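PDB 5KP7: CurB from Lyngbya majuscula, which carries a covalently attached 4'-phosphopantetheine arm and probably serves as an acyl carrier protein in polyketide biosynthesis. Local coordinates for residues Q29-I34 and E94-F99; K36-I41 and A67-M72. All blocks are in the same frame, centred on the assembly; numbering follows the deposited sequence.

Interaction 1 (Q29-I34 and E94-F99); sequences QVLKII and ELADLF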
ATOM      1  N   GLN B  29      31.497 -11.135  20.925  1.00 61.84           N
ATOM      2  CA  GLN B  29      32.026 -10.253  19.877  1.00 61.67           C
ATOM      3  C   GLN B  29      30.888  -9.632  19.045  1.00 57.23           C
ATOM      4  O   GLN B  29      30.956  -8.463  18.640  1.00 56.31           O
ATOM      5  CB  GLN B  29      32.958 -11.030  18.939  1.00 64.55           C
ATOM      6  CG  GLN B  29      34.289 -11.446  19.562  1.00 70.50           C
ATOM      7  CD  GLN B  29      35.060 -12.441  18.696  1.00 74.12           C
ATOM      8  OE1 GLN B  29      34.555 -13.523  18.378  1.00 74.18           O
ATOM      9  NE2 GLN B  29      36.288 -12.087  18.316  1.00 79.00           N
ATOM     10  N   VAL B  30      29.854 -10.420  18.774  1.00 54.98           N
ATOM     11  CA  VAL B  30      28.746  -9.920  17.951  1.00 51.95           C
ATOM     12  C   VAL B  30      27.931  -8.887  18.736  1.00 50.85           C
ATOM     13  O   VAL B  30      27.542  -7.862  18.176  1.00 49.82           O
ATOM     14  CB  VAL B  30      27.841 -11.048  17.417  1.00 51.15           C
ATOM     15  CG1 VAL B  30      26.639 -10.464  16.668  1.00 49.29           C
ATOM     16  CG2 VAL B  30      28.612 -11.959  16.484  1.00 52.54           C
ATOM     17  N   LEU B  31      27.704  -9.152  20.022  1.00 51.30           N
ATOM     18  CA  LEU B  31      27.008  -8.219  20.900  1.00 51.72           C
ATOM     19  C   LEU B  31      27.689  -6.850  20.924  1.00 52.98           C
ATOM     20  O   LEU B  31      27.021  -5.821  20.912  1.00 51.04           O
ATOM     21  CB  LEU B  31      26.879  -8.801  22.311  1.00 54.42           C
ATOM     22  CG  LEU B  31      26.064  -8.036  23.362  1.00 55.66           C
ATOM     23  CD1 LEU B  31      24.632  -7.786  22.918  1.00 54.48           C
ATOM     24  CD2 LEU B  31      26.083  -8.811  24.674  1.00 59.09           C
ATOM     25  N   LYS B  32      29.015  -6.826  20.931  1.00 55.45           N
ATOM     26  CA  LYS B  32      29.728  -5.555  20.808  1.00 57.58           C
ATOM     27  C   LYS B  32      29.413  -4.811  19.508  1.00 55.08           C
ATOM     28  O   LYS B  32      29.218  -3.591  19.534  1.00 53.69           O
ATOM     29  CB  LYS B  32      31.236  -5.745  20.966  1.00 62.14           C
ATOM     30  CG  LYS B  32      31.653  -6.018  22.400  1.00 66.66           C
ATOM     31  CD  LYS B  32      32.996  -5.371  22.713  1.00 72.25           C
ATOM     32  CE  LYS B  32      33.330  -5.449  24.191  1.00 76.98           C
ATOM     33  NZ  LYS B  32      33.836  -6.801  24.551  1.00 80.30           N
ATOM     34  N   ILE B  33      29.341  -5.543  18.395  1.00 54.66           N
ATOM     35  CA  ILE B  33      29.039  -4.949  17.083  1.00 53.84           C
ATOM     36  C   ILE B  33      27.601  -4.428  17.020  1.00 50.52           C
ATOM     37  O   ILE B  33      27.347  -3.399  16.393  1.00 48.91           O
ATOM     38  CB  ILE B  33      29.294  -5.942  15.927  1.00 55.66           C
ATOM     39  CG1 ILE B  33      30.788  -6.287  15.847  1.00 59.10           C
ATOM     40  CG2 ILE B  33      28.849  -5.357  14.590  1.00 56.40           C
ATOM     41  CD1 ILE B  33      31.102  -7.445  14.921  1.00 61.04           C
ATOM     42  N   ILE B  34      26.678  -5.144  17.666  1.00 48.87           N
ATOM     43  CA  ILE B  34      25.276  -4.696  17.783  1.00 48.15           C
ATOM     44  C   ILE B  34      25.212  -3.411  18.609  1.00 48.10           C
ATOM     45  O   ILE B  34      24.484  -2.491  18.263  1.00 47.06           O
ATOM     46  CB  ILE B  34      24.362  -5.793  18.391  1.00 46.80           C
ATOM     47  CG1 ILE B  34      24.218  -6.952  17.408  1.00 46.33           C
ATOM     48  CG2 ILE B  34      22.997  -5.234  18.801  1.00 47.19           C
ATOM     49  CD1 ILE B  34      23.620  -8.199  18.022  1.00 46.64           C
ATOM     50  N   GLU B  94      19.687 -11.995  22.574  1.00 51.53           N
ATOM     51  CA  GLU B  94      19.114 -12.983  21.661  1.00 50.80           C
ATOM     52  C   GLU B  94      19.490 -12.700  20.205  1.00 47.99           C
ATOM     53  O   GLU B  94      19.714 -13.642  19.448  1.00 48.77           O
ATOM     54  CB  GLU B  94      17.588 -13.062  21.808  1.00 51.40           C
ATOM     55  CG  GLU B  94      17.129 -13.635  23.143  1.00 54.74           C
ATOM     56  CD  GLU B  94      15.621 -13.837  23.229  1.00 56.85           C
ATOM     57  OE1 GLU B  94      14.884 -13.332  22.340  1.00 55.26           O
ATOM     58  OE2 GLU B  94      15.167 -14.520  24.184  1.00 60.19           O
ATOM     59  N   LEU B  95      19.553 -11.423  19.807  1.00 45.12           N
ATOM     60  CA  LEU B  95      19.989 -11.079  18.437  1.00 42.99           C
ATOM     61  C   LEU B  95      21.413 -11.550  18.209  1.00 43.83           C
ATOM     62  O   LEU B  95      21.723 -12.122  17.166  1.00 42.80           O
ATOM     63  CB  LEU B  95      19.903  -9.572  18.168  1.00 41.41           C
ATOM     64  CG  LEU B  95      20.207  -9.110  16.743  1.00 40.69           C
ATOM     65  CD1 LEU B  95      19.331  -9.849  15.725  1.00 39.71           C
ATOM     66  CD2 LEU B  95      19.995  -7.608  16.642  1.00 40.55           C
ATOM     67  N   ALA B  96      22.266 -11.295  19.189  1.00 45.76           N
ATOM     68  CA  ALA B  96      23.651 -11.789  19.171  1.00 49.07           C
ATOM     69  C   ALA B  96      23.721 -13.300  18.958  1.00 51.18           C
ATOM     70  O   ALA B  96      24.549 -13.768  18.175  1.00 52.70           O
ATOM     71  CB  ALA B  96      24.376 -11.406  20.454  1.00 50.91           C
ATOM     72  N   ASP B  97      22.851 -14.045  19.653  1.00 53.43           N
ATOM     73  CA  ASP B  97      22.776 -15.524  19.530  1.00 56.47           C
ATOM     74  C   ASP B  97      22.405 -15.954  18.123  1.00 55.13           C
ATOM     75  O   ASP B  97      22.949 -16.930  17.609  1.00 56.97           O
ATOM     76  CB  ASP B  97      21.717 -16.140  20.456  1.00 58.80           C
ATOM     77  CG  ASP B  97      21.999 -15.928  21.919  1.00 62.10           C
ATOM     78  OD1 ASP B  97      23.176 -15.899  22.327  1.00 64.73           O
ATOM     79  OD2 ASP B  97      21.013 -15.824  22.674  1.00 64.29           O
ATOM     80  N   LEU B  98      21.444 -15.244  17.527  1.00 52.00           N
ATOM     81  CA  LEU B  98      21.008 -15.533  16.155  1.00 49.98           C
ATOM     82  C   LEU B  98      22.152 -15.382  15.181  1.00 49.40           C
ATOM     83  O   LEU B  98      22.396 -16.273  14.381  1.00 51.29           O
ATOM     84  CB  LEU B  98      19.838 -14.637  15.719  1.00 47.55           C
ATOM     85  CG  LEU B  98      18.459 -15.193  16.038  1.00 48.38           C
ATOM     86  CD1 LEU B  98      17.408 -14.132  15.715  1.00 45.93           C
ATOM     87  CD2 LEU B  98      18.197 -16.490  15.268  1.00 49.84           C
ATOM     88  N   PHE B  99      22.853 -14.252  15.255  1.00 47.73           N
ATOM     89  CA  PHE B  99      24.010 -14.012  14.379  1.00 47.99           C
ATOM     90  C   PHE B  99      25.106 -15.061  14.570  1.00 51.81           C
ATOM     91  O   PHE B  99      25.619 -15.603  13.591  1.00 52.52           O
ATOM     92  CB  PHE B  99      24.581 -12.620  14.604  1.00 47.43           C
ATOM     93  CG  PHE B  99      23.876 -11.532  13.828  1.00 44.63           C
ATOM     94  CD1 PHE B  99      24.087 -11.397  12.466  1.00 44.62           C
ATOM     95  CD2 PHE B  99      23.045 -10.616  14.467  1.00 42.93           C
ATOM     96  CE1 PHE B  99      23.450 -10.391  11.741  1.00 43.74           C
ATOM     97  CE2 PHE B  99      22.414  -9.601  13.754  1.00 41.17           C
ATOM     98  CZ  PHE B  99      22.625  -9.482  12.385  1.00 41.12           C
TER

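Interaction 2 (K36-I41 and A67-M72); sequences KYTREI and AEIIMM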
ATOM      1  N   LYS B  36      27.554  -1.140  18.880  1.00 51.03           N
ATOM      2  CA  LYS B  36      28.164  -0.066  18.102  1.00 52.79           C
ATOM      3  C   LYS B  36      27.177   0.606  17.156  1.00 51.47           C
ATOM      4  O   LYS B  36      27.050   1.835  17.162  1.00 51.53           O
ATOM      5  CB  LYS B  36      29.360  -0.586  17.298  1.00 56.06           C
ATOM      6  CG  LYS B  36      30.163   0.520  16.618  1.00 59.55           C
ATOM      7  CD  LYS B  36      30.551   0.170  15.194  1.00 62.28           C
ATOM      8  CE  LYS B  36      31.624  -0.901  15.150  1.00 65.78           C
ATOM      9  NZ  LYS B  36      31.732  -1.490  13.786  1.00 67.87           N
ATOM     10  N   TYR B  37      26.482  -0.197  16.343  1.00 49.87           N
ATOM     11  CA  TYR B  37      25.534   0.369  15.373  1.00 49.45           C
ATOM     12  C   TYR B  37      24.278   0.914  16.050  1.00 46.97           C
ATOM     13  O   TYR B  37      23.716   1.905  15.582  1.00 48.20           O
ATOM     14  CB  TYR B  37      25.213  -0.627  14.269  1.00 50.21           C
ATOM     15  CG  TYR B  37      26.397  -0.956  13.389  1.00 52.60           C
ATOM     16  CD1 TYR B  37      27.006   0.022  12.604  1.00 55.82           C
ATOM     17  CD2 TYR B  37      26.916  -2.250  13.342  1.00 53.52           C
ATOM     18  CE1 TYR B  37      28.100  -0.275  11.800  1.00 59.31           C
ATOM     19  CE2 TYR B  37      28.007  -2.556  12.543  1.00 56.71           C
ATOM     20  CZ  TYR B  37      28.596  -1.570  11.777  1.00 59.68           C
ATOM     21  OH  TYR B  37      29.670  -1.898  10.986  1.00 64.62           O
ATOM     22  N   THR B  38      23.889   0.321  17.179  1.00 45.24           N
ATOM     23  CA  THR B  38      22.817   0.863  18.022  1.00 45.07           C
ATOM     24  C   THR B  38      23.142   2.301  18.468  1.00 46.07           C
ATOM     25  O   THR B  38      22.337   3.214  18.307  1.00 46.05           O
ATOM     26  CB  THR B  38      22.538  -0.046  19.240  1.00 44.76           C
ATOM     27  OG1 THR B  38      22.121  -1.348  18.796  1.00 45.14           O
ATOM     28  CG2 THR B  38      21.455   0.546  20.130  1.00 45.62           C
ATOM     29  N   ARG B  39      24.338   2.497  19.018  1.00 46.79           N
ATOM     30  CA  ARG B  39      24.799   3.845  19.379  1.00 48.80           C
ATOM     31  C   ARG B  39      24.966   4.770  18.170  1.00 49.12           C
ATOM     32  O   ARG B  39      24.720   5.963  18.272  1.00 51.15           O
ATOM     33  CB  ARG B  39      26.110   3.775  20.182  1.00 50.61           C
ATOM     34  CG  ARG B  39      25.905   3.173  21.552  1.00 52.05           C
ATOM     35  CD  ARG B  39      27.196   3.099  22.357  1.00 56.02           C
ATOM     36  NE  ARG B  39      26.931   2.578  23.706  1.00 58.23           N
ATOM     37  CZ  ARG B  39      27.417   1.449  24.232  1.00 59.52           C
ATOM     38  NH1 ARG B  39      28.250   0.657  23.554  1.00 59.64           N
ATOM     39  NH2 ARG B  39      27.070   1.107  25.474  1.00 61.93           N
ATOM     40  N   GLU B  40      25.389   4.223  17.041  1.00 50.01           N
ATOM     41  CA  GLU B  40      25.506   4.991  15.794  1.00 53.19           C
ATOM     42  C   GLU B  40      24.134   5.467  15.272  1.00 54.19           C
ATOM     43  O   GLU B  40      24.009   6.545  14.700  1.00 54.09           O
ATOM     44  CB  GLU B  40      26.212   4.128  14.751  1.00 55.88           C
ATOM     45  CG  GLU B  40      26.823   4.867  13.584  1.00 60.46           C
ATOM     46  CD  GLU B  40      27.716   3.962  12.746  1.00 63.57           C
ATOM     47  OE1 GLU B  40      28.652   3.337  13.300  1.00 65.16           O
ATOM     48  OE2 GLU B  40      27.481   3.874  11.526  1.00 66.64           O
ATOM     49  N   ILE B  41      23.114   4.635  15.473  1.00 54.11           N
ATOM     50  CA  ILE B  41      21.735   4.953  15.087  1.00 55.85           C
ATOM     51  C   ILE B  41      21.033   5.844  16.116  1.00 56.67           C
ATOM     52  O   ILE B  41      20.263   6.725  15.738  1.00 59.21           O
ATOM     53  CB  ILE B  41      20.944   3.638  14.846  1.00 56.36           C
ATOM     54  CG1 ILE B  41      21.337   3.037  13.487  1.00 58.19           C
ATOM     55  CG2 ILE B  41      19.436   3.824  14.944  1.00 58.21           C
ATOM     56  CD1 ILE B  41      20.908   3.822  12.263  1.00 61.64           C
ATOM     57  N   ALA B  67      15.430  -2.524  11.876  1.00 30.22           N
ATOM     58  CA  ALA B  67      15.890  -3.226  10.675  1.00 30.91           C
ATOM     59  C   ALA B  67      17.262  -2.763  10.177  1.00 31.43           C
ATOM     60  O   ALA B  67      18.095  -3.588   9.744  1.00 31.54           O
ATOM     61  CB  ALA B  67      14.859  -3.118   9.569  1.00 31.17           C
ATOM     62  N   GLU B  68      17.509  -1.454  10.244  1.00 32.32           N
ATOM     63  CA  GLU B  68      18.793  -0.887   9.803  1.00 34.92           C
ATOM     64  C   GLU B  68      19.955  -1.477  10.616  1.00 34.63           C
ATOM     65  O   GLU B  68      20.993  -1.855  10.045  1.00 34.90           O
ATOM     66  CB  GLU B  68      18.771   0.651   9.913  1.00 37.61           C
ATOM     67  CG  GLU B  68      19.844   1.366   9.115  1.00 42.74           C
ATOM     68  CD  GLU B  68      19.550   1.445   7.635  1.00 45.14           C
ATOM     69  OE1 GLU B  68      18.414   1.089   7.227  1.00 47.43           O
ATOM     70  OE2 GLU B  68      20.446   1.929   6.895  1.00 50.82           O
ATOM     71  N   ILE B  69      19.765  -1.587  11.925  1.00 33.49           N
ATOM     72  CA  ILE B  69      20.807  -2.161  12.798  1.00 35.46           C
ATOM     73  C   ILE B  69      21.136  -3.594  12.372  1.00 35.19           C
ATOM     74  O   ILE B  69      22.306  -3.959  12.261  1.00 36.00           O
ATOM     75  CB  ILE B  69      20.411  -2.082  14.287  1.00 35.65           C
ATOM     76  CG1 ILE B  69      20.480  -0.624  14.762  1.00 36.22           C
ATOM     77  CG2 ILE B  69      21.349  -2.939  15.148  1.00 37.89           C
ATOM     78  CD1 ILE B  69      19.712  -0.373  16.031  1.00 36.72           C
ATOM     79  N   ILE B  70      20.106  -4.389  12.111  1.00 33.82           N
ATOM     80  CA  ILE B  70      20.309  -5.754  11.644  1.00 33.99           C
ATOM     81  C   ILE B  70      21.121  -5.765  10.357  1.00 34.71           C
ATOM     82  O   ILE B  70      22.066  -6.560  10.226  1.00 35.25           O
ATOM     83  CB  ILE B  70      18.981  -6.511  11.449  1.00 33.20           C
ATOM     84  CG1 ILE B  70      18.392  -6.896  12.809  1.00 34.29           C
ATOM     85  CG2 ILE B  70      19.191  -7.772  10.629  1.00 33.54           C
ATOM     86  CD1 ILE B  70      16.932  -7.344  12.767  1.00 34.73           C
ATOM     87  N   MET B  71      20.758  -4.903   9.409  1.00 34.64           N
ATOM     88  CA  MET B  71      21.422  -4.901   8.108  1.00 35.66           C
ATOM     89  C   MET B  71      22.876  -4.420   8.203  1.00 38.39           C
ATOM     90  O   MET B  71      23.734  -4.949   7.498  1.00 40.07           O
ATOM     91  CB  MET B  71      20.641  -4.102   7.088  1.00 36.76           C
ATOM     92  CG  MET B  71      19.310  -4.779   6.696  1.00 36.53           C
ATOM     93  SD  MET B  71      18.468  -3.906   5.373  1.00 38.87           S
ATOM     94  CE  MET B  71      17.850  -2.461   6.214  1.00 38.06           C
ATOM     95  N   MET B  72      23.132  -3.452   9.076  1.00 38.08           N
ATOM     96  CA  MET B  72      24.523  -2.995   9.329  1.00 42.32           C
ATOM     97  C   MET B  72      25.385  -4.110   9.919  1.00 42.51           C
ATOM     98  O   MET B  72      26.538  -4.311   9.492  1.00 43.39           O
ATOM     99  CB  MET B  72      24.517  -1.785  10.252  1.00 45.72           C
ATOM    100  CG  MET B  72      23.935  -0.534   9.611  1.00 48.30           C
ATOM    101  SD  MET B  72      23.448   0.683  10.858  1.00 54.67           S
ATOM    102  CE  MET B  72      24.825   1.818  10.785  1.00 58.47           C
TER

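Interaction 1 (Q29-I34 and E94-F99)
The backbone bond from Ile-34 N to Val-30 O, 2.9 Å long, joins two residues one helical turn apart on helix 27-41, and both send their side chains toward helix 92-102. The axes of the two segments approach to 8.7 Å at an angle of 121°. Ala-96 sits where the backbones are nearest. Its small methyl group lets Leu-31 come close, and Leu-31 CB lies 4.1 Å from Ala-96 CB. Ile-34 works by the tip of its longer branch. CG1 is anti to the carbonyl carbon (chi1 -68°) and the chain runs on extended, which carries CD1 across to the other helix. Ile-34 CD1 rests 3.6 Å from Ala-96 N and 3.8 Å from Leu-95 CG. Val-30 uses one branch: Val-30 CG1 meets Phe-99 CB at 3.6 Å. The two side chains cross at about a right angle. The Phe-99 side chain also touches Val-73 and Met-74 of helix 63-76, and Ile-34 touches Val-73 too. The contact is thus part of the common core of the small helical carrier-protein bundle. No hydrogen bond spans the two segments. Their mutual hold is apolar and rests on the burial of hydrocarbon side chains.

Interaction 2 (K36-I41 and A67-M72)
Tyr-37 and Met-72 face each other across helices 27-41 and 63-76 of the carrier-protein helical bundle. The axes of the two segments run at 136° to each other, 9.5 Å apart at closest. The tight part is Met-72 on the Tyr-37 ring. Met-72 CB lies over one face, 3.8 Å from the centroid of the Tyr-37 ring, a CH-pi contact. Its SD stands obliquely to the same ring, a Met-aromatic contact. Lys-36 CD covers the opposite face, and Tyr-37 OH is hydrogen-bonded to Asp-76 OD2. With an alanine in place of Tyr-37, Met-72 would probably lose its aromatic platform and Asp-76 its hydroxyl partner. Packing is less close around Ile-69. Ile-41 CG1 lies 4.0 Å from Ile-69 CG1, and Ile-69 CD1 is in van der Waals contact with Thr-38 OG1 at 3.8 Å. That hydroxyl is hydrogen-bonded to Ile-34 O of its own helix. Glu-68 touches Ile-41 with CG. Its chain bends at chi2 (77°), and its carboxylate is salt-bridged to a basic side chain of another protein chain. Exposed Glu-40 marks the solvent side and adds little area. Met-72 bends at chi3 (101°), and Met-72 CE lies 3.4 Å from both Tyr-37 CD1 and Glu-40 OE2.

In the fold
Both interactions use helix 27-41. Interaction 1 joins it to helix 92-102, and interaction 2 joins its later turns to helix 63-76. Along the chain, interaction 2 is nested within the loop closed by interaction 1. Interaction 1 is the more deeply buried and is purely aliphatic and aromatic packing. Interaction 2 buries more surface, 359 against 236 Å², but runs outward to exposed and charged groups. The two meet where Phe-99 CZ packs on Ile-70 O, which joins helix 92-102 to helix 63-76, so each of the three helices touches the other two. Interaction 2 is also nearer the cofactor end of the bundle: Arg-66, a phosphopantetheine-binding residue, lies just before its segment 67-72.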